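Local coordinates for protein separin (Saccharomyces cerevisiae, PDB 5U1T) that acts as a caspase-like cysteine protease that cleaves the Scc1 subunit of cohesin at the onset of anaphase, letting chromosomes segregate, at residues A[151-156]-A[191-196]; A[588-593]-A[625-630]; A[758-763]-A[1093-1098]; A[1314-1319]-A[1325-1330]. One frame throughout, in Å; residues are numbered along the deposited sequence.

Overall arrangement
From the N terminus the four contacts follow one another in series; none nests in or crosses another. Contact 1 closes a 34-residue interval, joining helices 146-158 and 190-203 of the N-terminal helical array. Contact 2 closes one of 31 residues, setting the region of Leu590 against helix 621-633. Contact 3 is the long closure: 329 residues separate helix 756-775 from the loop that follows helix 1075-1088. In contact 4 only five residues intervene between helix 1303-1320 and the loop leading to helix 1332-1347. The molecule is elongated: contacts 1 and 4 have centres about 141 Å apart, on opposite sides of the chain's centre.

Contact 1: A[151-156]-A[191-196]; sequences PHILEL and VLFGLK
Aliphatic-aromatic contacts come first: Phe193 CE1 and CZ, at the far end of the ring, meet Leu154 and Ile153 of the facing helix. Leu154 CD2 lies 3.8 Å from Phe193 CE1, and Ile153 CG2 sits 3.9 Å from Phe193 CZ, each methyl approaching the ring obliquely. With chi1 at -73°, Phe193 CG stands opposite its own carbonyl carbon, and the ring's far end is thereby carried across to residues 153 and 154. Both aliphatic chains cross the phenylalanine at about a right angle.

The purely aliphatic part is the meeting of Leu154 and Leu192, whose CD1 atoms are 4.0 Å apart; Leu154 CD2 lies between Phe193 CE1 and Leu192 CD1. An alanine in place of Phe193 is likely to leave Ile153 CG2 without its partner across the interface and open a gap beside Leu154 CD2.

Polar bonds do not join the segments. The axes run at 27° to each other with a closest approach of 11.5 Å, a wide separation bridged by long side chains. All four touching residues are buried and apolar, and helices 129-142, 172-185 and 236-250 pack on the same side chains, an arrangement typical of the apolar core of an all-helical domain.

Contact 2: A[588-593]-A[625-630]; sequences KWLQKS and IELSLC
Leu590 lays its CD2 methyl against the sulfur of Cys630 and one methyl of Leu627, an apolar helix-to-turn contact in the helical array. The weakly bonded last part of helix 578-590 overlaps a type I beta turn from Leu590 to Ser593, and it meets the flank of helix 621-633. The turn's closing bond, Ser593 N to Leu590 O, is weak, and a wider pi-type turn is present at 588-590, so the backbone geometry here departs from regular alpha helix.

Leu590 CD2 approaches Leu627 CD1 to 3.8 Å, and the two leucine side chains cross at roughly a right angle. No hydrogen bond links the segments, and the nearest CA atoms, those of Leu590 and Cys630, remain 7.6 Å apart; the gap is spanned by side chains. The far end of Gln591 also comes up to Cys630, at the margin of the contact.

Around this pair, Tyr638 packs on Leu590, Tyr585 touches both leucines, and Leu611, Leu612 and Leu615 of helix 602-617 pack on Leu627. Helix 602-617 thus packs on the residue that also meets Leu590.

Cys630 directs SG opposite its own backbone N (chi1 -178°), which brings Cys630 SG to 3.6 Å from Leu590 CD2 and 4.0 Å from Leu590 CG.

Contact 3: A[758-763]-A[1093-1098]; sequences SAVIDC and KNYREF
The backbone O of Tyr1095, a residue whose ring packs on Ile761, accepts a hydrogen bond from ND2 of Asn768, further along helix 756-775, two turns beyond Ile761. This bond fixes the loop to the helix beside the contact itself, for the two segments exchange no hydrogen bond of their own. Their closest CA pair, Ile761 with Tyr1095, is 5.6 Å apart, near enough for the loop backbone to take part in the packing.

Ile761 carries the interface with CG1, CG2 and CD1. Ile761 CG1 reaches Tyr1095 CE1 at 3.7 Å, meeting the ring obliquely, while Ile761 CA lies at the ring edge, in its plane. The branch Ile761 CG2 touches the peptide of Asn1094, at 3.4 Å from Asn1094 O. Ile761 CD1 extends to 4.0 Å from Asn1094 OD1. The torsions explain this division: chi1 of -63° puts CG2 opposite the residue's own backbone N, and the extended chi2 of -178° sends CD1 outward to the asparagine. Shortening this residue to an alanine would probably leave a gap beside Tyr1095 and take from Asn1094 the methyls that touch it across the contact. The tyrosine has a further partner in Arg764, with which it makes a cation-pi interaction, and an acidic side chain of another protein chain packs on it.

In the fold, the loop after helix 1075-1088 lies along one flank of helix 756-775, while helices 729-752 and 782-805 pack on Ser758, Ala759, Val760 and Cys763.

Contact 4: A[1314-1319]-A[1325-1330]; sequences VLDILL and NAYDEI
Leu1315 leaves helix 1303-1320 pointing at the loop, and its atoms meet two of the loop's residues in turn. Leu1315 CB comes first, 3.8 Å from Tyr1327 OH. Beyond CG, set opposite the leucine's own carbonyl carbon by a chi1 of -63°, the methyl CD1 carries the main contact. Leu1315 CD1 lies 3.4 Å from Tyr1327 CE1, approaching the ring obliquely, and is 3.6 Å from Tyr1327 OH as well. The same methyl, Leu1315 CD1, meets Ile1330 CD1 at 3.6 Å, tip to tip. Leucine and tyrosine arrive from opposite directions; the ring carbons meet only CD1, and OH reaches past it to CB.

Within the loop, Asn1325 O lies at the edge of the Tyr1327 ring, in its plane. Asp1316 OD1 comes no closer than 4.3 Å to Tyr1327 OH, too long for a bond, and the carboxylate instead uses OD2 in a hydrogen bond with Ser958 OG.

About 203 Å² is buried between the segments. The loop folds back on the helix it has just left, with Pro1271 of helix 1271-1275 packing on Ile1330 and helix 1287-1294 touching Val1314 and Ile1317, before the chain enters helix 1332-1347.

Contact 1: A[151-156]-A[191-196]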
loop_
_atom_site.group_PDB
_atom_site.type_symbol
_atom_site.label_atom_id
_atom_site.label_comp_id
_atom_site.label_asym_id
_atom_site.label_seq_id
_atom_site.Cartn_x
_atom_site.Cartn_y
_atom_site.Cartn_z
ATOM N N PRO A 151 -62.792 -41.030 -1.023
ATOM C CA PRO A 151 -62.099 -40.596 0.203
ATOM C C PRO A 151 -61.161 -39.400 -0.008
ATOM O O PRO A 151 -60.943 -38.620 0.918
ATOM C CB PRO A 151 -61.298 -41.831 0.609
ATOM C CG PRO A 151 -61.100 -42.575 -0.669
ATOM C CD PRO A 151 -62.362 -42.374 -1.444
ATOM N N HIS A 152 -60.624 -39.239 -1.207
ATOM C CA HIS A 152 -59.776 -38.080 -1.462
ATOM C C HIS A 152 -60.586 -36.803 -1.633
ATOM O O HIS A 152 -60.154 -35.719 -1.236
ATOM C CB HIS A 152 -58.924 -38.318 -2.696
ATOM C CG HIS A 152 -58.168 -39.599 -2.642
ATOM N ND1 HIS A 152 -57.451 -39.982 -1.532
ATOM C CD2 HIS A 152 -58.014 -40.585 -3.556
ATOM C CE1 HIS A 152 -56.887 -41.154 -1.762
ATOM N NE2 HIS A 152 -57.212 -41.540 -2.983
ATOM N N ILE A 153 -61.756 -36.930 -2.241
ATOM C CA ILE A 153 -62.594 -35.773 -2.460
ATOM C C ILE A 153 -63.163 -35.339 -1.125
ATOM O O ILE A 153 -63.264 -34.144 -0.840
ATOM C CB ILE A 153 -63.689 -36.075 -3.472
ATOM C CG1 ILE A 153 -63.085 -36.023 -4.869
ATOM C CG2 ILE A 153 -64.802 -35.069 -3.382
ATOM C CD1 ILE A 153 -63.833 -36.833 -5.852
ATOM N N LEU A 154 -63.487 -36.313 -0.285
ATOM C CA LEU A 154 -63.931 -35.999 1.061
ATOM C C LEU A 154 -62.801 -35.339 1.855
ATOM O O LEU A 154 -63.013 -34.296 2.463
ATOM C CB LEU A 154 -64.445 -37.251 1.768
ATOM C CG LEU A 154 -65.755 -37.819 1.197
ATOM C CD1 LEU A 154 -66.237 -39.056 1.958
ATOM C CD2 LEU A 154 -66.854 -36.760 1.139
ATOM N N GLU A 155 -61.600 -35.922 1.820
ATOM C CA GLU A 155 -60.428 -35.381 2.542
ATOM C C GLU A 155 -60.131 -33.923 2.154
ATOM O O GLU A 155 -59.916 -33.059 3.013
ATOM C CB GLU A 155 -59.195 -36.266 2.289
ATOM C CG GLU A 155 -57.842 -35.581 2.510
ATOM C CD GLU A 155 -57.501 -35.330 3.982
ATOM O OE1 GLU A 155 -56.441 -34.704 4.249
ATOM O OE2 GLU A 155 -58.280 -35.756 4.869
ATOM N N LEU A 156 -60.132 -33.684 0.847
ATOM C CA LEU A 156 -60.085 -32.352 0.263
ATOM C C LEU A 156 -61.053 -31.392 0.931
ATOM O O LEU A 156 -60.654 -30.393 1.526
ATOM C CB LEU A 156 -60.406 -32.435 -1.228
ATOM C CG LEU A 156 -60.581 -31.116 -1.957
ATOM C CD1 LEU A 156 -59.235 -30.460 -1.973
ATOM C CD2 LEU A 156 -61.111 -31.328 -3.365
ATOM N N VAL A 191 -75.117 -36.843 2.192
ATOM C CA VAL A 191 -75.212 -35.924 3.322
ATOM C C VAL A 191 -73.984 -35.015 3.433
ATOM O O VAL A 191 -74.120 -33.797 3.561
ATOM C CB VAL A 191 -75.401 -36.694 4.654
ATOM C CG1 VAL A 191 -74.547 -37.942 4.673
ATOM C CG2 VAL A 191 -75.060 -35.809 5.840
ATOM N N LEU A 192 -72.793 -35.609 3.375
ATOM C CA LEU A 192 -71.537 -34.864 3.500
ATOM C C LEU A 192 -71.415 -33.764 2.459
ATOM O O LEU A 192 -71.071 -32.622 2.778
ATOM C CB LEU A 192 -70.350 -35.812 3.392
ATOM C CG LEU A 192 -70.186 -36.715 4.611
ATOM C CD1 LEU A 192 -68.934 -37.572 4.486
ATOM C CD2 LEU A 192 -70.147 -35.870 5.867
ATOM N N PHE A 193 -71.707 -34.114 1.212
ATOM C CA PHE A 193 -71.747 -33.132 0.143
ATOM C C PHE A 193 -72.829 -32.086 0.388
ATOM O O PHE A 193 -72.546 -30.882 0.322
ATOM C CB PHE A 193 -71.956 -33.820 -1.199
ATOM C CG PHE A 193 -70.746 -34.562 -1.679
ATOM C CD1 PHE A 193 -70.530 -35.881 -1.305
ATOM C CD2 PHE A 193 -69.806 -33.939 -2.485
ATOM C CE1 PHE A 193 -69.396 -36.567 -1.740
ATOM C CE2 PHE A 193 -68.677 -34.624 -2.923
ATOM C CZ PHE A 193 -68.477 -35.938 -2.549
ATOM N N GLY A 194 -74.055 -32.543 0.676
ATOM C CA GLY A 194 -75.139 -31.658 1.072
ATOM C C GLY A 194 -74.725 -30.623 2.111
ATOM O O GLY A 194 -74.865 -29.423 1.892
ATOM N N LEU A 195 -74.197 -31.092 3.235
ATOM C CA LEU A 195 -73.721 -30.216 4.299
ATOM C C LEU A 195 -72.742 -29.159 3.786
ATOM O O LEU A 195 -72.859 -27.971 4.121
ATOM C CB LEU A 195 -73.056 -31.042 5.406
ATOM C CG LEU A 195 -73.949 -31.878 6.327
ATOM C CD1 LEU A 195 -73.157 -32.987 6.996
ATOM C CD2 LEU A 195 -74.582 -30.993 7.381
ATOM N N LYS A 196 -71.773 -29.591 2.977
ATOM C CA LYS A 196 -70.763 -28.685 2.441
ATOM C C LYS A 196 -71.377 -27.652 1.494
ATOM O O LYS A 196 -71.009 -26.474 1.536
ATOM C CB LYS A 196 -69.667 -29.469 1.712
ATOM C CG LYS A 196 -68.539 -28.590 1.152
ATOM C CD LYS A 196 -67.852 -27.813 2.250
ATOM C CE LYS A 196 -67.166 -28.725 3.246
ATOM N NZ LYS A 196 -66.403 -27.966 4.282
#

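Contact 2: A[588-593]-A[625-630]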
loop_
_atom_site.group_PDB
_atom_site.type_symbol
_atom_site.label_atom_id
_atom_site.label_comp_id
_atom_site.label_asym_id
_atom_site.label_seq_id
_atom_site.Cartn_x
_atom_site.Cartn_y
_atom_site.Cartn_z
ATOM N N LYS A 588 -26.146 6.616 -14.190
ATOM C CA LYS A 588 -27.163 5.709 -14.707
ATOM C C LYS A 588 -27.463 4.559 -13.753
ATOM O O LYS A 588 -28.359 3.771 -14.002
ATOM C CB LYS A 588 -26.743 5.146 -16.063
ATOM C CG LYS A 588 -26.430 6.199 -17.092
ATOM C CD LYS A 588 -27.503 7.252 -17.125
ATOM C CE LYS A 588 -28.455 7.039 -18.294
ATOM N NZ LYS A 588 -27.655 6.895 -19.550
ATOM N N TRP A 589 -26.715 4.443 -12.664
ATOM C CA TRP A 589 -27.087 3.482 -11.636
ATOM C C TRP A 589 -27.353 4.169 -10.312
ATOM O O TRP A 589 -28.492 4.268 -9.866
ATOM C CB TRP A 589 -26.014 2.403 -11.443
ATOM C CG TRP A 589 -26.612 1.204 -10.783
ATOM C CD1 TRP A 589 -26.538 0.865 -9.465
ATOM C CD2 TRP A 589 -27.446 0.226 -11.402
ATOM N NE1 TRP A 589 -27.247 -0.283 -9.231
ATOM C CE2 TRP A 589 -27.820 -0.694 -10.405
ATOM C CE3 TRP A 589 -27.905 0.031 -12.710
ATOM C CZ2 TRP A 589 -28.636 -1.804 -10.677
ATOM C CZ3 TRP A 589 -28.711 -1.073 -12.979
ATOM C CH2 TRP A 589 -29.069 -1.972 -11.965
ATOM N N LEU A 590 -26.280 4.665 -9.703
ATOM C CA LEU A 590 -26.343 5.274 -8.385
ATOM C C LEU A 590 -27.375 6.378 -8.310
ATOM O O LEU A 590 -28.018 6.550 -7.279
ATOM C CB LEU A 590 -24.981 5.814 -8.015
ATOM C CG LEU A 590 -24.575 5.768 -6.549
ATOM C CD1 LEU A 590 -24.666 4.349 -6.043
ATOM C CD2 LEU A 590 -23.144 6.308 -6.417
ATOM N N GLN A 591 -27.549 7.111 -9.407
ATOM C CA GLN A 591 -28.478 8.242 -9.441
ATOM C C GLN A 591 -29.938 7.813 -9.446
ATOM O O GLN A 591 -30.803 8.537 -8.935
ATOM C CB GLN A 591 -28.218 9.112 -10.666
ATOM C CG GLN A 591 -28.395 10.589 -10.380
ATOM C CD GLN A 591 -27.597 11.038 -9.158
ATOM O OE1 GLN A 591 -26.384 10.823 -9.075
ATOM N NE2 GLN A 591 -28.284 11.654 -8.198
ATOM N N LYS A 592 -30.198 6.647 -10.044
ATOM C CA LYS A 592 -31.523 6.041 -10.101
ATOM C C LYS A 592 -31.730 5.121 -8.905
ATOM O O LYS A 592 -32.442 4.119 -8.983
ATOM C CB LYS A 592 -31.703 5.261 -11.410
ATOM C CG LYS A 592 -31.088 5.958 -12.620
ATOM C CD LYS A 592 -32.043 6.004 -13.814
ATOM C CE LYS A 592 -31.638 7.134 -14.771
ATOM N NZ LYS A 592 -31.430 8.428 -14.044
ATOM N N SER A 593 -31.087 5.474 -7.802
ATOM C CA SER A 593 -31.223 4.761 -6.544
ATOM C C SER A 593 -32.680 4.609 -6.099
ATOM O O SER A 593 -33.104 3.515 -5.713
ATOM C CB SER A 593 -30.431 5.492 -5.455
ATOM O OG SER A 593 -30.344 4.718 -4.272
ATOM N N ILE A 625 -14.001 11.954 -5.360
ATOM C CA ILE A 625 -14.798 12.884 -4.552
ATOM C C ILE A 625 -16.264 12.839 -4.991
ATOM O O ILE A 625 -17.173 12.788 -4.162
ATOM C CB ILE A 625 -14.242 14.344 -4.627
ATOM C CG1 ILE A 625 -12.896 14.411 -3.911
ATOM C CG2 ILE A 625 -15.165 15.333 -3.968
ATOM C CD1 ILE A 625 -12.127 15.692 -4.142
ATOM N N GLU A 626 -16.491 12.828 -6.296
ATOM C CA GLU A 626 -17.847 12.906 -6.797
ATOM C C GLU A 626 -18.634 11.623 -6.482
ATOM O O GLU A 626 -19.794 11.676 -6.043
ATOM C CB GLU A 626 -17.835 13.178 -8.289
ATOM C CG GLU A 626 -19.214 13.152 -8.868
ATOM C CD GLU A 626 -19.178 13.054 -10.362
ATOM O OE1 GLU A 626 -18.057 13.228 -10.914
ATOM O OE2 GLU A 626 -20.255 12.802 -10.962
ATOM N N LEU A 627 -17.980 10.483 -6.696
ATOM C CA LEU A 627 -18.507 9.188 -6.318
ATOM C C LEU A 627 -18.829 9.152 -4.837
ATOM O O LEU A 627 -19.977 8.881 -4.467
ATOM C CB LEU A 627 -17.522 8.068 -6.669
ATOM C CG LEU A 627 -17.912 6.639 -6.275
ATOM C CD1 LEU A 627 -19.368 6.327 -6.628
ATOM C CD2 LEU A 627 -17.011 5.665 -6.958
ATOM N N SER A 628 -17.832 9.409 -3.995
ATOM C CA SER A 628 -18.013 9.349 -2.540
ATOM C C SER A 628 -19.151 10.227 -2.055
ATOM O O SER A 628 -19.957 9.808 -1.220
ATOM C CB SER A 628 -16.733 9.760 -1.815
ATOM O OG SER A 628 -15.878 8.647 -1.655
ATOM N N LEU A 629 -19.204 11.452 -2.568
ATOM C CA LEU A 629 -20.251 12.378 -2.168
ATOM C C LEU A 629 -21.593 11.799 -2.582
ATOM O O LEU A 629 -22.546 11.794 -1.806
ATOM C CB LEU A 629 -20.046 13.764 -2.786
ATOM C CG LEU A 629 -18.875 14.642 -2.315
ATOM C CD1 LEU A 629 -18.970 16.000 -2.968
ATOM C CD2 LEU A 629 -18.819 14.762 -0.797
ATOM N N CYS A 630 -21.652 11.284 -3.800
ATOM C CA CYS A 630 -22.892 10.744 -4.310
ATOM C C CYS A 630 -23.397 9.550 -3.467
ATOM O O CYS A 630 -24.581 9.464 -3.155
ATOM C CB CYS A 630 -22.714 10.345 -5.768
ATOM S SG CYS A 630 -24.224 9.716 -6.462
#

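Contact 3: A[758-763]-A[1093-1098]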
loop_
_atom_site.group_PDB
_atom_site.type_symbol
_atom_site.label_atom_id
_atom_site.label_comp_id
_atom_site.label_asym_id
_atom_site.label_seq_id
_atom_site.Cartn_x
_atom_site.Cartn_y
_atom_site.Cartn_z
ATOM N N SER A 758 16.011 8.252 13.287
ATOM C CA SER A 758 14.793 7.544 13.615
ATOM C C SER A 758 13.879 7.443 12.373
ATOM O O SER A 758 13.186 6.451 12.198
ATOM C CB SER A 758 14.092 8.218 14.805
ATOM O OG SER A 758 13.578 9.479 14.442
ATOM N N ALA A 759 13.910 8.432 11.484
ATOM C CA ALA A 759 13.170 8.298 10.221
ATOM C C ALA A 759 13.695 7.125 9.390
ATOM O O ALA A 759 12.926 6.417 8.754
ATOM C CB ALA A 759 13.238 9.575 9.413
ATOM N N VAL A 760 15.010 6.927 9.393
ATOM C CA VAL A 760 15.604 5.795 8.685
ATOM C C VAL A 760 15.123 4.495 9.314
ATOM O O VAL A 760 14.768 3.562 8.605
ATOM C CB VAL A 760 17.154 5.830 8.697
ATOM C CG1 VAL A 760 17.725 4.506 8.212
ATOM C CG2 VAL A 760 17.658 6.952 7.831
ATOM N N ILE A 761 15.101 4.447 10.643
ATOM C CA ILE A 761 14.686 3.245 11.356
ATOM C C ILE A 761 13.226 2.898 11.068
ATOM O O ILE A 761 12.913 1.742 10.780
ATOM C CB ILE A 761 14.889 3.392 12.859
ATOM C CG1 ILE A 761 16.378 3.578 13.143
ATOM C CG2 ILE A 761 14.336 2.178 13.593
ATOM C CD1 ILE A 761 16.723 3.690 14.607
ATOM N N ASP A 762 12.351 3.901 11.131
ATOM C CA ASP A 762 10.937 3.724 10.830
ATOM C C ASP A 762 10.752 3.070 9.473
ATOM O O ASP A 762 10.195 1.970 9.374
ATOM C CB ASP A 762 10.203 5.060 10.867
ATOM C CG ASP A 762 9.960 5.545 12.277
ATOM O OD1 ASP A 762 10.216 4.786 13.240
ATOM O OD2 ASP A 762 9.497 6.696 12.428
ATOM N N CYS A 763 11.215 3.767 8.442
ATOM C CA CYS A 763 11.277 3.254 7.077
ATOM C C CYS A 763 11.672 1.793 6.972
ATOM O O CYS A 763 11.121 1.056 6.164
ATOM C CB CYS A 763 12.279 4.073 6.264
ATOM S SG CYS A 763 11.518 5.212 5.155
ATOM N N LYS A 1093 18.997 -4.569 15.684
ATOM C CA LYS A 1093 17.770 -4.939 16.395
ATOM C C LYS A 1093 16.704 -3.840 16.279
ATOM O O LYS A 1093 15.496 -4.112 16.403
ATOM C CB LYS A 1093 18.049 -5.226 17.879
ATOM C CG LYS A 1093 17.786 -4.035 18.821
ATOM C CD LYS A 1093 17.937 -4.426 20.300
ATOM C CE LYS A 1093 17.696 -3.235 21.249
ATOM N NZ LYS A 1093 18.579 -2.057 20.982
ATOM N N ASN A 1094 17.160 -2.607 16.040
ATOM C CA ASN A 1094 16.284 -1.434 15.968
ATOM C C ASN A 1094 15.353 -1.475 14.766
ATOM O O ASN A 1094 14.240 -0.947 14.802
ATOM C CB ASN A 1094 17.117 -0.151 15.923
ATOM C CG ASN A 1094 17.711 0.219 17.278
ATOM O OD1 ASN A 1094 17.475 1.315 17.784
ATOM N ND2 ASN A 1094 18.479 -0.697 17.873
ATOM N N TYR A 1095 15.816 -2.116 13.703
ATOM C CA TYR A 1095 15.046 -2.223 12.476
ATOM C C TYR A 1095 13.932 -3.275 12.558
ATOM O O TYR A 1095 13.068 -3.334 11.678
ATOM C CB TYR A 1095 15.988 -2.534 11.314
ATOM C CG TYR A 1095 17.042 -1.473 11.115
ATOM C CD1 TYR A 1095 16.711 -0.128 11.149
ATOM C CD2 TYR A 1095 18.375 -1.815 10.916
ATOM C CE1 TYR A 1095 17.679 0.856 10.969
ATOM C CE2 TYR A 1095 19.353 -0.840 10.738
ATOM C CZ TYR A 1095 18.998 0.495 10.764
ATOM O OH TYR A 1095 19.959 1.474 10.588
ATOM N N ARG A 1096 13.932 -4.086 13.613
ATOM C CA ARG A 1096 12.935 -5.151 13.736
ATOM C C ARG A 1096 12.150 -5.142 15.054
ATOM O O ARG A 1096 11.649 -6.183 15.490
ATOM C CB ARG A 1096 13.610 -6.517 13.549
ATOM C CG ARG A 1096 13.511 -7.043 12.127
ATOM C CD ARG A 1096 14.660 -7.991 11.785
ATOM N NE ARG A 1096 14.893 -8.044 10.336
ATOM C CZ ARG A 1096 15.854 -8.753 9.741
ATOM N NH1 ARG A 1096 15.974 -8.720 8.415
ATOM N NH2 ARG A 1096 16.691 -9.491 10.466
ATOM N N GLU A 1097 12.017 -3.977 15.680
ATOM C CA GLU A 1097 11.222 -3.887 16.905
ATOM C C GLU A 1097 10.014 -2.963 16.697
ATOM O O GLU A 1097 10.164 -1.766 16.459
ATOM C CB GLU A 1097 12.106 -3.436 18.076
ATOM C CG GLU A 1097 13.042 -4.568 18.559
ATOM C CD GLU A 1097 14.079 -4.123 19.599
ATOM O OE1 GLU A 1097 14.454 -4.957 20.464
ATOM O OE2 GLU A 1097 14.530 -2.950 19.548
ATOM N N PHE A 1098 8.815 -3.547 16.774
ATOM C CA PHE A 1098 7.586 -2.874 16.342
ATOM C C PHE A 1098 6.690 -2.369 17.484
ATOM O O PHE A 1098 6.140 -1.259 17.416
ATOM C CB PHE A 1098 6.799 -3.822 15.460
ATOM C CG PHE A 1098 7.596 -4.386 14.321
ATOM C CD1 PHE A 1098 8.316 -3.559 13.481
ATOM C CD2 PHE A 1098 7.619 -5.746 14.080
ATOM C CE1 PHE A 1098 9.043 -4.080 12.414
ATOM C CE2 PHE A 1098 8.346 -6.270 13.019
ATOM C CZ PHE A 1098 9.058 -5.435 12.187
#

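Contact 4: A[1314-1319]-A[1325-1330]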
loop_
_atom_site.group_PDB
_atom_site.type_symbol
_atom_site.label_atom_id
_atom_site.label_comp_id
_atom_site.label_asym_id
_atom_site.label_seq_id
_atom_site.Cartn_x
_atom_site.Cartn_y
_atom_site.Cartn_z
ATOM N N VAL A 1314 45.274 45.493 -3.558
ATOM C CA VAL A 1314 45.239 46.579 -2.593
ATOM C C VAL A 1314 44.442 47.784 -3.137
ATOM O O VAL A 1314 43.590 48.344 -2.438
ATOM C CB VAL A 1314 46.668 46.997 -2.186
ATOM C CG1 VAL A 1314 46.621 48.064 -1.114
ATOM C CG2 VAL A 1314 47.417 45.778 -1.663
ATOM N N LEU A 1315 44.702 48.160 -4.383
ATOM C CA LEU A 1315 43.908 49.185 -5.036
ATOM C C LEU A 1315 42.420 48.843 -4.975
ATOM O O LEU A 1315 41.582 49.709 -4.728
ATOM C CB LEU A 1315 44.346 49.362 -6.486
ATOM C CG LEU A 1315 45.771 49.840 -6.731
ATOM C CD1 LEU A 1315 45.988 50.174 -8.189
ATOM C CD2 LEU A 1315 46.076 51.026 -5.862
ATOM N N ASP A 1316 42.096 47.570 -5.185
ATOM C CA ASP A 1316 40.715 47.135 -5.114
ATOM C C ASP A 1316 40.157 47.338 -3.705
ATOM O O ASP A 1316 39.063 47.852 -3.560
ATOM C CB ASP A 1316 40.573 45.683 -5.551
ATOM C CG ASP A 1316 40.434 45.529 -7.049
ATOM O OD1 ASP A 1316 40.280 46.539 -7.757
ATOM O OD2 ASP A 1316 40.461 44.383 -7.529
ATOM N N ILE A 1317 40.898 46.963 -2.668
ATOM C CA ILE A 1317 40.424 47.184 -1.304
ATOM C C ILE A 1317 40.071 48.649 -1.082
ATOM O O ILE A 1317 39.004 48.968 -0.553
ATOM C CB ILE A 1317 41.459 46.790 -0.239
ATOM C CG1 ILE A 1317 41.858 45.310 -0.367
ATOM C CG2 ILE A 1317 40.927 47.123 1.162
ATOM C CD1 ILE A 1317 42.780 44.800 0.752
ATOM N N LEU A 1318 40.950 49.545 -1.502
ATOM C CA LEU A 1318 40.691 50.963 -1.339
ATOM C C LEU A 1318 39.528 51.419 -2.202
ATOM O O LEU A 1318 38.729 52.242 -1.772
ATOM C CB LEU A 1318 41.944 51.768 -1.671
ATOM C CG LEU A 1318 43.174 51.287 -0.911
ATOM C CD1 LEU A 1318 44.417 52.017 -1.404
ATOM C CD2 LEU A 1318 42.967 51.475 0.583
ATOM N N LEU A 1319 39.429 50.889 -3.415
ATOM C CA LEU A 1319 38.349 51.270 -4.330
ATOM C C LEU A 1319 36.942 50.945 -3.796
ATOM O O LEU A 1319 36.049 51.803 -3.845
ATOM C CB LEU A 1319 38.539 50.598 -5.696
ATOM C CG LEU A 1319 37.386 50.779 -6.689
ATOM C CD1 LEU A 1319 37.065 52.252 -6.833
ATOM C CD2 LEU A 1319 37.689 50.150 -8.048
ATOM N N ASN A 1325 41.171 55.679 -7.490
ATOM C CA ASN A 1325 42.482 55.952 -8.021
ATOM C C ASN A 1325 42.554 55.579 -9.493
ATOM O O ASN A 1325 42.858 54.443 -9.827
ATOM C CB ASN A 1325 43.551 55.207 -7.221
ATOM C CG ASN A 1325 43.791 55.833 -5.863
ATOM O OD1 ASN A 1325 43.647 55.194 -4.828
ATOM N ND2 ASN A 1325 44.149 57.110 -5.864
ATOM N N ALA A 1326 42.271 56.540 -10.371
ATOM C CA ALA A 1326 42.473 56.348 -11.803
ATOM C C ALA A 1326 43.863 55.770 -12.098
ATOM O O ALA A 1326 44.873 56.360 -11.702
ATOM C CB ALA A 1326 42.289 57.653 -12.525
ATOM N N TYR A 1327 43.907 54.617 -12.771
ATOM C CA TYR A 1327 45.166 53.949 -13.106
ATOM C C TYR A 1327 45.953 54.842 -14.054
ATOM O O TYR A 1327 47.176 54.784 -14.152
ATOM C CB TYR A 1327 44.921 52.573 -13.739
ATOM C CG TYR A 1327 44.493 51.484 -12.770
ATOM C CD1 TYR A 1327 44.036 51.796 -11.495
ATOM C CD2 TYR A 1327 44.574 50.140 -13.124
ATOM C CE1 TYR A 1327 43.656 50.812 -10.606
ATOM C CE2 TYR A 1327 44.200 49.129 -12.221
ATOM C CZ TYR A 1327 43.730 49.480 -10.969
ATOM O OH TYR A 1327 43.340 48.512 -10.072
ATOM N N ASP A 1328 45.198 55.672 -14.744
ATOM C CA ASP A 1328 45.668 56.780 -15.540
ATOM C C ASP A 1328 46.711 57.667 -14.870
ATOM O O ASP A 1328 47.579 58.251 -15.527
ATOM C CB ASP A 1328 44.455 57.628 -15.899
ATOM C CG ASP A 1328 44.491 58.076 -17.304
ATOM O OD1 ASP A 1328 45.610 58.386 -17.750
ATOM O OD2 ASP A 1328 43.428 58.097 -17.979
ATOM N N GLU A 1329 46.603 57.800 -13.558
ATOM C CA GLU A 1329 47.430 58.748 -12.845
ATOM C C GLU A 1329 48.041 58.165 -11.591
ATOM O O GLU A 1329 48.474 58.905 -10.724
ATOM C CB GLU A 1329 46.627 60.006 -12.486
ATOM C CG GLU A 1329 45.126 59.848 -12.452
ATOM C CD GLU A 1329 44.420 61.108 -11.988
ATOM O OE1 GLU A 1329 45.094 62.002 -11.417
ATOM O OE2 GLU A 1329 43.187 61.222 -12.195
ATOM N N ILE A 1330 48.069 56.843 -11.476
ATOM C CA ILE A 1330 48.889 56.231 -10.448
ATOM C C ILE A 1330 50.305 56.167 -11.004
ATOM O O ILE A 1330 50.492 55.865 -12.184
ATOM C CB ILE A 1330 48.394 54.820 -10.065
ATOM C CG1 ILE A 1330 46.982 54.886 -9.465
ATOM C CG2 ILE A 1330 49.386 54.128 -9.119
ATOM C CD1 ILE A 1330 46.257 53.560 -9.453
#